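Local coordinates for uncharacterized protein (Sulfolobus solfataricus P2, PDB 2QS7) that is of unknown function but belongs to the DsrE/DsrF-like family and is regarded as a putative oxidoreductase, at residues S11-S16 and A130-R135; T18-M23 and Q63-Y68; F42-G47 and F103-T108; I51-L56 and L119-D124. One frame throughout, in Å; residues are numbered along the deposited sequence. Where two conformers were deposited one is given.

Contact 1: residues S11-S16 and A130-R135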
loop_
_atom_site.group_PDB
_atom_site.type_symbol
_atom_site.label_atom_id
_atom_site.label_comp_id
_atom_site.label_asym_id
_atom_site.label_seq_id
_atom_site.Cartn_x
_atom_site.Cartn_y
_atom_site.Cartn_z
ATOM N N SER A 11 8.507 6.753 7.805
ATOM C CA SER A 11 8.122 5.570 8.541
ATOM C C SER A 11 7.391 4.640 7.599
ATOM O O SER A 11 6.543 5.054 6.812
ATOM C CB SER A 11 7.262 5.943 9.754
ATOM O OG SER A 11 7.927 6.890 10.639
ATOM N N ILE A 12 7.719 3.364 7.677
ATOM C CA ILE A 12 7.113 2.383 6.775
ATOM C C ILE A 12 6.626 1.181 7.532
ATOM O O ILE A 12 7.368 0.626 8.348
ATOM C CB ILE A 12 8.153 1.858 5.739
ATOM C CG1 ILE A 12 8.801 3.021 4.982
ATOM C CG2 ILE A 12 7.494 0.831 4.763
ATOM C CD1 ILE A 12 9.865 2.523 3.964
ATOM N N ILE A 13 5.368 0.802 7.267
ATOM C CA ILE A 13 4.787 -0.428 7.796
ATOM C C ILE A 13 5.070 -1.455 6.716
ATOM O O ILE A 13 4.555 -1.380 5.579
ATOM C CB ILE A 13 3.281 -0.368 8.060
ATOM C CG1 ILE A 13 2.979 0.686 9.107
ATOM C CG2 ILE A 13 2.721 -1.749 8.517
ATOM C CD1 ILE A 13 1.449 0.936 9.321
ATOM N N VAL A 14 5.962 -2.372 7.046
ATOM C CA VAL A 14 6.381 -3.419 6.095
ATOM C C VAL A 14 5.501 -4.599 6.350
ATOM O O VAL A 14 5.795 -5.457 7.196
ATOM C CB VAL A 14 7.879 -3.797 6.248
ATOM C CG1 VAL A 14 8.297 -4.802 5.162
ATOM C CG2 VAL A 14 8.775 -2.534 6.216
ATOM N N PHE A 15 4.371 -4.606 5.647
ATOM C CA PHE A 15 3.382 -5.689 5.759
ATOM C C PHE A 15 3.679 -6.856 4.842
ATOM O O PHE A 15 3.460 -8.057 5.209
ATOM C CB PHE A 15 2.013 -5.106 5.388
ATOM C CG PHE A 15 0.938 -6.112 5.229
ATOM C CD1 PHE A 15 0.194 -6.525 6.305
ATOM C CD2 PHE A 15 0.666 -6.669 3.994
ATOM C CE1 PHE A 15 -0.786 -7.461 6.139
ATOM C CE2 PHE A 15 -0.318 -7.568 3.847
ATOM C CZ PHE A 15 -1.039 -7.976 4.911
ATOM N N SER A 16 4.116 -6.515 3.627
ATOM C CA SER A 16 4.373 -7.535 2.585
ATOM C C SER A 16 5.666 -8.307 2.804
ATOM O O SER A 16 6.583 -7.847 3.485
ATOM C CB SER A 16 4.369 -6.879 1.208
ATOM O OG SER A 16 3.144 -6.185 0.998
ATOM N N ALA A 130 0.216 1.534 18.488
ATOM C CA ALA A 130 0.266 2.908 18.933
ATOM C C ALA A 130 1.680 3.455 18.967
ATOM O O ALA A 130 1.920 4.661 18.784
ATOM C CB ALA A 130 -0.326 3.069 20.346
ATOM N N THR A 131 2.611 2.578 19.309
ATOM C CA THR A 131 3.993 2.993 19.382
ATOM C C THR A 131 4.420 3.452 18.005
ATOM O O THR A 131 5.024 4.507 17.840
ATOM C CB THR A 131 4.868 1.860 19.968
ATOM O OG1 THR A 131 4.233 1.321 21.165
ATOM C CG2 THR A 131 6.216 2.407 20.304
ATOM N N PHE A 132 4.042 2.685 16.990
ATOM C CA PHE A 132 4.461 3.068 15.665
ATOM C C PHE A 132 3.724 4.318 15.153
ATOM O O PHE A 132 4.355 5.147 14.556
ATOM C CB PHE A 132 4.515 1.865 14.697
ATOM C CG PHE A 132 5.563 2.014 13.627
ATOM C CD1 PHE A 132 6.901 1.753 13.915
ATOM C CD2 PHE A 132 5.228 2.449 12.358
ATOM C CE1 PHE A 132 7.872 1.919 12.952
ATOM C CE2 PHE A 132 6.199 2.606 11.389
ATOM C CZ PHE A 132 7.523 2.346 11.693
ATOM N N LEU A 133 2.467 4.494 15.459
ATOM C CA LEU A 133 1.806 5.705 15.128
ATOM C C LEU A 133 2.478 6.900 15.724
ATOM O O LEU A 133 2.509 7.986 15.119
ATOM C CB LEU A 133 0.374 5.722 15.704
ATOM C CG LEU A 133 -0.898 5.269 14.949
ATOM C CD1 LEU A 133 -0.704 4.004 14.215
ATOM C CD2 LEU A 133 -2.038 5.134 15.974
ATOM N N ASP A 134 2.892 6.766 16.986
ATOM C CA ASP A 134 3.547 7.841 17.678
ATOM C C ASP A 134 4.824 8.195 17.008
ATOM O O ASP A 134 5.113 9.345 16.784
ATOM C CB ASP A 134 3.915 7.412 19.092
ATOM C CG ASP A 134 2.765 7.536 20.098
ATOM O OD1 ASP A 134 1.648 8.004 19.763
ATOM O OD2 ASP A 134 3.029 7.182 21.271
ATOM N N ARG A 135 5.625 7.188 16.705
ATOM C CA ARG A 135 6.890 7.440 15.995
ATOM C C ARG A 135 6.736 8.019 14.640
ATOM O O ARG A 135 7.511 8.880 14.262
ATOM C CB ARG A 135 7.724 6.148 15.864
ATOM C CG ARG A 135 8.859 6.156 16.747
ATOM C CD ARG A 135 9.849 5.188 16.414
ATOM N NE ARG A 135 11.139 5.843 16.494
ATOM C CZ ARG A 135 11.894 5.952 17.572
ATOM N NH1 ARG A 135 11.536 5.463 18.741
ATOM N NH2 ARG A 135 13.051 6.560 17.448
#

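Contact 2: residues T18-M23 and Q63-Y68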
loop_
_atom_site.group_PDB
_atom_site.type_symbol
_atom_site.label_atom_id
_atom_site.label_comp_id
_atom_site.label_asym_id
_atom_site.label_seq_id
_atom_site.Cartn_x
_atom_site.Cartn_y
_atom_site.Cartn_z
ATOM N N THR A 18 6.972 -10.428 -0.069
ATOM C CA THR A 18 7.495 -10.868 -1.355
ATOM C C THR A 18 8.720 -10.018 -1.680
ATOM O O THR A 18 8.843 -8.890 -1.244
ATOM C CB THR A 18 6.431 -10.811 -2.470
ATOM O OG1 THR A 18 5.871 -9.491 -2.545
ATOM C CG2 THR A 18 5.330 -11.787 -2.172
ATOM N N ILE A 19 9.629 -10.574 -2.467
ATOM C CA ILE A 19 10.880 -9.902 -2.772
ATOM C C ILE A 19 10.677 -8.586 -3.507
ATOM O O ILE A 19 11.407 -7.642 -3.248
ATOM C CB ILE A 19 11.874 -10.837 -3.550
ATOM C CG1 ILE A 19 13.286 -10.250 -3.592
ATOM C CG2 ILE A 19 11.394 -11.124 -4.969
ATOM C CD1 ILE A 19 13.925 -10.147 -2.248
ATOM N N ASP A 20 9.683 -8.521 -4.387
ATOM C CA ASP A 20 9.439 -7.302 -5.152
ATOM C C ASP A 20 8.953 -6.168 -4.282
ATOM O O ASP A 20 9.084 -5.019 -4.667
ATOM C CB ASP A 20 8.492 -7.542 -6.333
ATOM C CG ASP A 20 7.199 -8.186 -5.915
ATOM O OD1 ASP A 20 7.269 -9.330 -5.401
ATOM O OD2 ASP A 20 6.126 -7.566 -6.128
ATOM N N LYS A 21 8.415 -6.465 -3.103
ATOM C CA LYS A 21 8.020 -5.404 -2.180
ATOM C C LYS A 21 9.107 -5.117 -1.143
ATOM O O LYS A 21 9.266 -3.993 -0.685
ATOM C CB LYS A 21 6.677 -5.694 -1.536
ATOM C CG LYS A 21 5.541 -5.661 -2.563
ATOM C CD LYS A 21 4.248 -5.103 -1.977
ATOM C CE LYS A 21 3.090 -5.159 -2.974
ATOM N NZ LYS A 21 1.761 -4.738 -2.389
ATOM N N LEU A 22 9.897 -6.117 -0.807
ATOM C CA LEU A 22 10.970 -5.915 0.147
ATOM C C LEU A 22 12.079 -5.075 -0.479
ATOM O O LEU A 22 12.716 -4.308 0.229
ATOM C CB LEU A 22 11.497 -7.256 0.672
ATOM C CG LEU A 22 10.552 -8.052 1.584
ATOM C CD1 LEU A 22 11.016 -9.507 1.750
ATOM C CD2 LEU A 22 10.391 -7.343 2.935
HETATM N N MSE A 23 12.327 -5.207 -1.790
HETATM C CA MSE A 23 13.359 -4.379 -2.448
HETATM C C MSE A 23 13.116 -2.874 -2.306
HETATM O O MSE A 23 14.024 -2.162 -1.916
HETATM C CB MSE A 23 13.532 -4.761 -3.916
HETATM C CG MSE A 23 14.381 -6.020 -4.178
HETATM SE SE MSE A 23 16.203 -5.913 -3.437
HETATM C CE MSE A 23 16.672 -4.016 -3.776
ATOM N N GLN A 63 10.401 -15.168 -3.043
ATOM C CA GLN A 63 9.095 -15.279 -3.687
ATOM C C GLN A 63 8.670 -13.947 -4.299
ATOM O O GLN A 63 8.618 -12.961 -3.613
ATOM C CB GLN A 63 8.027 -15.825 -2.704
ATOM C CG GLN A 63 8.056 -15.174 -1.280
ATOM C CD GLN A 63 6.721 -15.261 -0.484
ATOM O OE1 GLN A 63 5.798 -16.001 -0.836
ATOM N NE2 GLN A 63 6.630 -14.471 0.590
ATOM N N ILE A 64 8.410 -13.940 -5.602
ATOM C CA ILE A 64 7.875 -12.771 -6.296
ATOM C C ILE A 64 6.349 -12.807 -6.156
ATOM O O ILE A 64 5.744 -13.873 -6.003
ATOM C CB ILE A 64 8.141 -12.813 -7.839
ATOM C CG1 ILE A 64 9.624 -12.829 -8.185
ATOM C CG2 ILE A 64 7.566 -11.569 -8.530
ATOM C CD1 ILE A 64 10.257 -11.461 -8.061
ATOM N N ASP A 65 5.724 -11.642 -6.214
ATOM C CA ASP A 65 4.270 -11.556 -6.211
ATOM C C ASP A 65 3.748 -12.390 -7.400
ATOM O O ASP A 65 4.180 -12.193 -8.529
ATOM C CB ASP A 65 3.847 -10.084 -6.329
ATOM C CG ASP A 65 2.340 -9.869 -6.205
ATOM O OD1 ASP A 65 1.557 -10.747 -6.618
ATOM O OD2 ASP A 65 1.921 -8.791 -5.715
ATOM N N LYS A 66 2.824 -13.309 -7.131
ATOM C CA LYS A 66 2.242 -14.129 -8.185
ATOM C C LYS A 66 1.658 -13.293 -9.339
ATOM O O LYS A 66 1.577 -13.762 -10.454
ATOM C CB LYS A 66 1.177 -15.065 -7.604
ATOM C CG LYS A 66 1.719 -16.137 -6.646
ATOM C CD LYS A 66 0.600 -17.061 -6.177
ATOM C CE LYS A 66 1.114 -18.319 -5.509
ATOM N NZ LYS A 66 0.005 -19.322 -5.384
ATOM N N ASN A 67 1.254 -12.053 -9.064
ATOM C CA ASN A 67 0.715 -11.179 -10.111
ATOM C C ASN A 67 1.733 -10.801 -11.194
ATOM O O ASN A 67 1.345 -10.418 -12.318
ATOM C CB ASN A 67 0.203 -9.886 -9.502
ATOM C CG ASN A 67 -1.007 -10.082 -8.660
ATOM O OD1 ASN A 67 -1.946 -10.714 -9.077
ATOM N ND2 ASN A 67 -1.023 -9.479 -7.485
ATOM N N TYR A 68 3.022 -10.894 -10.848
ATOM C CA TYR A 68 4.107 -10.537 -11.764
ATOM C C TYR A 68 5.151 -11.663 -11.911
ATOM O O TYR A 68 6.325 -11.370 -12.121
ATOM C CB TYR A 68 4.816 -9.241 -11.277
ATOM C CG TYR A 68 3.888 -8.138 -10.755
ATOM C CD1 TYR A 68 3.258 -7.249 -11.618
ATOM C CD2 TYR A 68 3.636 -8.006 -9.411
ATOM C CE1 TYR A 68 2.389 -6.254 -11.146
ATOM C CE2 TYR A 68 2.769 -7.006 -8.920
ATOM C CZ TYR A 68 2.150 -6.132 -9.803
ATOM O OH TYR A 68 1.293 -5.149 -9.342
#

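Contact 3: residues F42-G47 and F103-T108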
loop_
_atom_site.group_PDB
_atom_site.type_symbol
_atom_site.label_atom_id
_atom_site.label_comp_id
_atom_site.label_asym_id
_atom_site.label_seq_id
_atom_site.Cartn_x
_atom_site.Cartn_y
_atom_site.Cartn_z
ATOM N N PHE A 42 8.539 -0.741 10.565
ATOM C CA PHE A 42 7.711 -1.589 11.415
ATOM C C PHE A 42 7.304 -2.836 10.641
ATOM O O PHE A 42 6.475 -2.778 9.720
ATOM C CB PHE A 42 6.468 -0.850 11.869
ATOM C CG PHE A 42 5.623 -1.638 12.825
ATOM C CD1 PHE A 42 6.083 -1.933 14.085
ATOM C CD2 PHE A 42 4.364 -2.083 12.469
ATOM C CE1 PHE A 42 5.289 -2.645 14.957
ATOM C CE2 PHE A 42 3.591 -2.773 13.346
ATOM C CZ PHE A 42 4.044 -3.053 14.567
ATOM N N PHE A 43 7.896 -3.979 11.004
ATOM C CA PHE A 43 7.617 -5.221 10.312
ATOM C C PHE A 43 6.461 -5.935 10.949
ATOM O O PHE A 43 6.494 -6.248 12.129
ATOM C CB PHE A 43 8.836 -6.115 10.271
ATOM C CG PHE A 43 9.916 -5.595 9.394
ATOM C CD1 PHE A 43 10.771 -4.610 9.854
ATOM C CD2 PHE A 43 10.100 -6.094 8.111
ATOM C CE1 PHE A 43 11.794 -4.113 9.054
ATOM C CE2 PHE A 43 11.130 -5.590 7.291
ATOM C CZ PHE A 43 11.972 -4.583 7.779
ATOM N N THR A 44 5.450 -6.216 10.144
ATOM C CA THR A 44 4.233 -6.825 10.617
ATOM C C THR A 44 3.764 -7.873 9.614
ATOM O O THR A 44 4.184 -7.883 8.465
ATOM C CB THR A 44 3.169 -5.732 10.862
ATOM O OG1 THR A 44 2.074 -6.299 11.581
ATOM C CG2 THR A 44 2.669 -5.099 9.536
ATOM N N PHE A 45 2.931 -8.783 10.065
ATOM C CA PHE A 45 2.440 -9.862 9.210
ATOM C C PHE A 45 3.529 -10.515 8.390
ATOM O O PHE A 45 4.473 -11.052 8.946
ATOM C CB PHE A 45 1.258 -9.371 8.340
ATOM C CG PHE A 45 -0.036 -9.298 9.093
ATOM C CD1 PHE A 45 -0.337 -8.185 9.889
ATOM C CD2 PHE A 45 -0.931 -10.378 9.066
ATOM C CE1 PHE A 45 -1.534 -8.142 10.639
ATOM C CE2 PHE A 45 -2.122 -10.345 9.806
ATOM C CZ PHE A 45 -2.424 -9.232 10.590
ATOM N N TRP A 46 3.421 -10.453 7.078
ATOM C CA TRP A 46 4.347 -11.172 6.204
ATOM C C TRP A 46 5.749 -10.606 6.254
ATOM O O TRP A 46 6.739 -11.323 6.064
ATOM C CB TRP A 46 3.812 -11.158 4.774
ATOM C CG TRP A 46 2.384 -11.511 4.709
ATOM C CD1 TRP A 46 1.376 -10.761 4.196
ATOM C CD2 TRP A 46 1.782 -12.704 5.223
ATOM N NE1 TRP A 46 0.182 -11.426 4.332
ATOM C CE2 TRP A 46 0.402 -12.613 4.973
ATOM C CE3 TRP A 46 2.278 -13.837 5.879
ATOM C CZ2 TRP A 46 -0.498 -13.623 5.342
ATOM C CZ3 TRP A 46 1.397 -14.822 6.259
ATOM C CH2 TRP A 46 0.016 -14.717 5.978
ATOM N N GLY A 47 5.822 -9.313 6.515
ATOM C CA GLY A 47 7.095 -8.634 6.613
ATOM C C GLY A 47 7.823 -9.088 7.852
ATOM O O GLY A 47 9.036 -9.142 7.876
ATOM N N PHE A 103 11.616 -2.062 13.977
ATOM C CA PHE A 103 10.676 -2.556 14.969
ATOM C C PHE A 103 9.925 -3.770 14.440
ATOM O O PHE A 103 9.632 -3.852 13.265
ATOM C CB PHE A 103 9.649 -1.474 15.304
ATOM C CG PHE A 103 10.249 -0.243 15.898
ATOM C CD1 PHE A 103 10.614 -0.211 17.236
ATOM C CD2 PHE A 103 10.512 0.849 15.116
ATOM C CE1 PHE A 103 11.190 0.909 17.796
ATOM C CE2 PHE A 103 11.073 1.975 15.658
ATOM C CZ PHE A 103 11.413 2.008 17.011
ATOM N N ALA A 104 9.599 -4.675 15.351
ATOM C CA ALA A 104 8.822 -5.853 15.072
ATOM C C ALA A 104 7.481 -5.704 15.772
ATOM O O ALA A 104 7.415 -5.287 16.913
ATOM C CB ALA A 104 9.577 -7.150 15.598
ATOM N N CYS A 105 6.420 -6.057 15.066
ATOM C CA CYS A 105 5.056 -6.003 15.554
ATOM C C CYS A 105 4.735 -7.106 16.548
ATOM O O CYS A 105 4.770 -8.283 16.204
ATOM C CB CYS A 105 4.131 -6.181 14.358
ATOM S SG CYS A 105 2.396 -6.427 14.751
ATOM N N SER A 106 4.379 -6.730 17.766
ATOM C CA SER A 106 4.096 -7.702 18.804
ATOM C C SER A 106 2.838 -8.525 18.546
ATOM O O SER A 106 2.796 -9.685 18.932
ATOM C CB SER A 106 4.015 -7.015 20.163
ATOM O OG SER A 106 3.038 -6.003 20.155
ATOM N N THR A 107 1.827 -7.959 17.888
ATOM C CA THR A 107 0.571 -8.699 17.624
ATOM C C THR A 107 0.760 -9.853 16.639
ATOM O O THR A 107 0.325 -10.972 16.888
ATOM C CB THR A 107 -0.540 -7.768 17.126
ATOM O OG1 THR A 107 -0.758 -6.768 18.113
ATOM C CG2 THR A 107 -1.855 -8.523 16.926
ATOM N N THR A 108 1.415 -9.566 15.531
ATOM C CA THR A 108 1.761 -10.559 14.544
ATOM C C THR A 108 2.604 -11.666 15.152
ATOM O O THR A 108 2.457 -12.839 14.787
ATOM C CB THR A 108 2.665 -9.923 13.426
ATOM O OG1 THR A 108 1.972 -8.876 12.757
ATOM C CG2 THR A 108 3.156 -11.013 12.409
#

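Contact 4: residues I51-L56 and L119-D124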
loop_
_atom_site.group_PDB
_atom_site.type_symbol
_atom_site.label_atom_id
_atom_site.label_comp_id
_atom_site.label_asym_id
_atom_site.label_seq_id
_atom_site.Cartn_x
_atom_site.Cartn_y
_atom_site.Cartn_z
ATOM N N ILE A 51 11.800 -11.127 8.413
ATOM C CA ILE A 51 12.951 -10.770 9.236
ATOM C C ILE A 51 13.241 -11.803 10.338
ATOM O O ILE A 51 13.987 -11.528 11.277
ATOM C CB ILE A 51 12.843 -9.381 9.865
ATOM C CG1 ILE A 51 11.595 -9.242 10.738
ATOM C CG2 ILE A 51 12.812 -8.295 8.788
ATOM C CD1 ILE A 51 11.649 -8.022 11.613
ATOM N N THR A 52 12.637 -12.984 10.241
ATOM C CA THR A 52 12.980 -14.060 11.172
ATOM C C THR A 52 14.287 -14.628 10.643
ATOM O O THR A 52 14.505 -14.621 9.430
ATOM C CB THR A 52 11.940 -15.215 11.218
ATOM O OG1 THR A 52 11.835 -15.815 9.928
ATOM C CG2 THR A 52 10.559 -14.719 11.653
ATOM N N LYS A 53 15.159 -15.072 11.550
ATOM C CA LYS A 53 16.437 -15.697 11.182
ATOM C C LYS A 53 16.215 -16.857 10.242
ATOM O O LYS A 53 16.981 -17.044 9.299
ATOM C CB LYS A 53 17.164 -16.221 12.419
ATOM C CG LYS A 53 17.701 -15.138 13.339
ATOM C CD LYS A 53 18.294 -15.774 14.600
ATOM C CE LYS A 53 18.784 -14.713 15.583
ATOM N NZ LYS A 53 19.273 -15.314 16.860
ATOM N N ARG A 54 15.168 -17.638 10.501
ATOM C CA ARG A 54 14.862 -18.781 9.631
ATOM C C ARG A 54 14.633 -18.345 8.187
ATOM O O ARG A 54 15.167 -18.951 7.262
ATOM C CB ARG A 54 13.668 -19.616 10.151
ATOM C CG ARG A 54 14.061 -20.663 11.217
ATOM C CD ARG A 54 12.901 -21.562 11.653
ATOM N NE ARG A 54 13.385 -22.739 12.368
ATOM N N SER A 55 13.868 -17.273 7.996
ATOM C CA SER A 55 13.566 -16.802 6.649
ATOM C C SER A 55 14.797 -16.227 5.973
ATOM O O SER A 55 15.061 -16.495 4.802
ATOM C CB SER A 55 12.442 -15.774 6.694
ATOM O OG SER A 55 12.041 -15.386 5.389
ATOM N N LEU A 56 15.560 -15.450 6.727
ATOM C CA LEU A 56 16.753 -14.806 6.189
ATOM C C LEU A 56 17.809 -15.789 5.764
ATOM O O LEU A 56 18.488 -15.553 4.777
ATOM C CB LEU A 56 17.332 -13.809 7.195
ATOM C CG LEU A 56 16.474 -12.555 7.351
ATOM C CD1 LEU A 56 16.897 -11.703 8.542
ATOM C CD2 LEU A 56 16.534 -11.752 6.070
ATOM N N LEU A 119 14.006 -13.497 15.866
ATOM C CA LEU A 119 14.160 -12.334 14.994
ATOM C C LEU A 119 15.608 -11.981 14.697
ATOM O O LEU A 119 16.474 -12.239 15.517
ATOM C CB LEU A 119 13.458 -11.135 15.627
ATOM C CG LEU A 119 11.932 -11.222 15.739
ATOM C CD1 LEU A 119 11.295 -10.027 16.483
ATOM C CD2 LEU A 119 11.371 -11.344 14.339
ATOM N N ALA A 120 15.851 -11.391 13.524
ATOM C CA ALA A 120 17.191 -10.947 13.127
ATOM C C ALA A 120 17.740 -9.969 14.184
ATOM O O ALA A 120 16.982 -9.234 14.852
ATOM C CB ALA A 120 17.159 -10.279 11.754
ATOM N N GLU A 121 19.064 -9.951 14.302
ATOM C CA GLU A 121 19.760 -9.143 15.301
ATOM C C GLU A 121 19.515 -7.652 15.135
ATOM O O GLU A 121 19.540 -6.908 16.109
ATOM C CB GLU A 121 21.276 -9.380 15.222
ATOM C CG GLU A 121 21.700 -10.841 15.454
ATOM C CD GLU A 121 21.401 -11.360 16.866
ATOM O OE1 GLU A 121 21.196 -10.521 17.780
ATOM O OE2 GLU A 121 21.399 -12.606 17.061
ATOM N N PHE A 122 19.261 -7.237 13.903
ATOM C CA PHE A 122 19.098 -5.839 13.609
ATOM C C PHE A 122 17.754 -5.256 14.047
ATOM O O PHE A 122 17.506 -4.092 13.828
ATOM C CB PHE A 122 19.444 -5.571 12.134
ATOM C CG PHE A 122 18.345 -5.860 11.140
ATOM C CD1 PHE A 122 17.291 -6.709 11.412
ATOM C CD2 PHE A 122 18.448 -5.342 9.859
ATOM C CE1 PHE A 122 16.315 -6.950 10.453
ATOM C CE2 PHE A 122 17.474 -5.602 8.897
ATOM C CZ PHE A 122 16.414 -6.406 9.202
ATOM N N VAL A 123 16.885 -6.073 14.641
ATOM C CA VAL A 123 15.617 -5.570 15.168
ATOM C C VAL A 123 15.947 -4.865 16.469
ATOM O O VAL A 123 16.597 -5.427 17.349
ATOM C CB VAL A 123 14.614 -6.692 15.429
ATOM C CG1 VAL A 123 13.386 -6.179 16.206
ATOM C CG2 VAL A 123 14.236 -7.376 14.096
ATOM N N ASP A 124 15.515 -3.628 16.576
ATOM C CA ASP A 124 15.771 -2.808 17.742
ATOM C C ASP A 124 14.768 -3.047 18.857
ATOM O O ASP A 124 15.121 -3.033 20.015
ATOM C CB ASP A 124 15.774 -1.326 17.317
ATOM C CG ASP A 124 16.901 -1.037 16.355
ATOM O OD1 ASP A 124 18.053 -1.293 16.755
ATOM O OD2 ASP A 124 16.662 -0.621 15.201
#

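Contact 1: residues S11-S16 and A130-R135
Ser-11 CB, Ile-12 O and Ile-13 CG1 all approach the Phe-132 ring obliquely, in the conformer described, nearest to CE2, CZ and CD2; the ring of Phe-42 on the neighbouring strand adjoins it with planes about 30° apart. Helix 129-136 packs on one side of the parallel sheet of this alpha/beta fold and forms the connection of a beta-alpha-beta crossover from strand 125-127 to strand 140-143. Its short axis runs roughly antiparallel to strand 11-14, at 151°, and 9.5 Å away at the closest approach. Phe-132 CE2 sits 3.9 Å from Ser-11 CB, while its CZ stands 3.8 Å from Ile-12 O. Further along the strand, Ile-13 CG1 approaches Phe-132 CD2 at 4.3 Å, a looser apolar touch, whereas the Ile-12 side chain turns to the other side of the sheet. Asn-40 of strand 38-43 links the two segments: its ND2 bonds to Ser-11 OG and its OD1 to Arg-135 NE. With its hydroxyl anti to the carbonyl carbon (chi1 -56°), Ser-11 also brings OG to 4.2 Å from Arg-135 O, a carbonyl that is hydrogen-bonded to Lys-9 NZ.

Contact 2: residues T18-M23 and Q63-Y68
Ile-19 and Asp-20, in the first turn of helix 19-34, grip the backbone of the 63-68 loop by two hydrogen bonds. Ile-19 N gives a nearly straight bond (163°) to Gln-63 O at 2.8 Å. One residue on, Asp-20 OD1 accepts from Asp-65 N at 2.9 Å, the N-H coming from above the carboxylate plane; Thr-18 OG1 adds a weak bond to the same oxygen. The carboxylate reaches this spot because CG sits between the backbone N and the carbonyl carbon (chi1 54°). Packing is tightest where Ile-19 CG2 presses on Ile-64 CD1 at 3.3 Å, closer than carbons usually sit. The Gln-63 side is looser: this residue is exposed, and its NE2 passes Thr-18 CG2 at 4.1 Å on its way to a weak bond with Gly-17 O. Asp-65 OD1 turns away to accept from Asn-67 N at 2.8 Å, closing an Asx turn that leads into the 3-10 segment. The contact thus ties the start of helix 19-34 to the loop between helices 53-57 and 72-81, with Ile-19 also resting on Trp-87 of helix 87-97 and Asp-20 OD2 bonded to Trp-46 of the third subunit.

Contact 3: residues F42-G47 and F103-T108
Where strands 38-43 and 99-105 end, side by side in the parallel sheet of this alpha/beta fold, Phe-42 and Phe-43 pair with Phe-103 and Ala-104, and each strand then leads into a helix. Phe-43 N bonds to Phe-103 O at 2.9 Å in a nearly straight line (174°), and Phe-43 O receives Cys-105 N almost along the C=O axis. In the conformer described, the Phe-42 ring is met at its edge by Phe-103 CB, 3.8 Å from CD1, the two side chains crossing at about a right angle. Cys-105 SG makes an oblique sulfur-aromatic contact with the same ring, 4.9 Å from its centroid; the modelled approach of the ring to Cys-105 CB is too short and therefore doubtful. Cys-105 is the N-cap of helix 106-111: with SG anti to its own backbone N (chi1 170°), the sulfur swings over the helix start and accepts from Thr-108 N at 3.4 Å. Losing the sulfur to an alanine here would probably leave Thr-108 N without its capping acceptor, and the start of helix 106-111 less firmly held. All the touching residues are buried, and Trp-46, just beyond, stacks on Tyr-68 of the second subunit. Thr-44 OG1 and Thr-108 OG1, on two buried residues, share a hydrogen bond of 2.8 Å, either of them able to donate.

Contact 4: residues I51-L56 and L119-D124
Ile-51 and Ala-120 supply the backbone bond: Ala-120 N reaches Ile-51 O at 2.9 Å, almost in line with the carbonyl bond, next to a single bridge between Thr-52 and Leu-119. Each segment is also shaped locally: Thr-52 OG1 caps helix 53-57 by accepting from Ser-55 N and is itself hydrogen-bonded to Gln-49 O, and a type I beta turn runs from Ala-120 to Val-123. Apolar contacts fan out from Ile-51, whose CG1 sits between its backbone N and carbonyl carbon (chi1 58°), spreading the branches over three partners. CD1 lies 3.6 Å from Val-123 CG2, the two side chains crossing at about a right angle; CG2 comes to the edge of the Phe-122 ring, 4.1 Å from CZ; and CG1 faces Leu-119 CD2. Leu-56 CD1 packs on Ala-120 CB at 3.5 Å. The charged pair lies toward the outside, where the extended Lys-53 runs its CE past Leu-119 O at 3.4 Å and makes a long, weak salt bridge from NZ to Glu-121 OE2, also 3.4 Å; Glu-117 O is a second, weak partner of NZ. With an alanine for Lys-53, Glu-121 would probably be left without this counter-charge and Leu-119 O without its aliphatic cover. The contact joins the N-terminus of helix 53-57 to the loop before strand 125-127, against Trp-87 of helix 87-97 and Ala-104 of strand 99-105.

How the contacts relate
Contacts 1 and 3 are buried and share the central sheet, their centres about 9 Å apart; strands 9-14 and 38-43 are neighbours, and backbone bonds between Ile-12, Val-14 and Phe-42 join the two. Contact 3 is strand pairing with buried hydroxyls and sulfur, while contact 1 is helix-on-sheet packing with a polar margin. Contacts 2 and 4 are only partly buried and pin loops to helix starts, the first by a carboxylate and main-chain N-H groups, the second chiefly by aliphatic packing with a salt bridge outside. Contact 4 touches contact 3 through Ile-51 and Phe-43. Other subunits reach contacts 1, 2 and 3, but not contact 4.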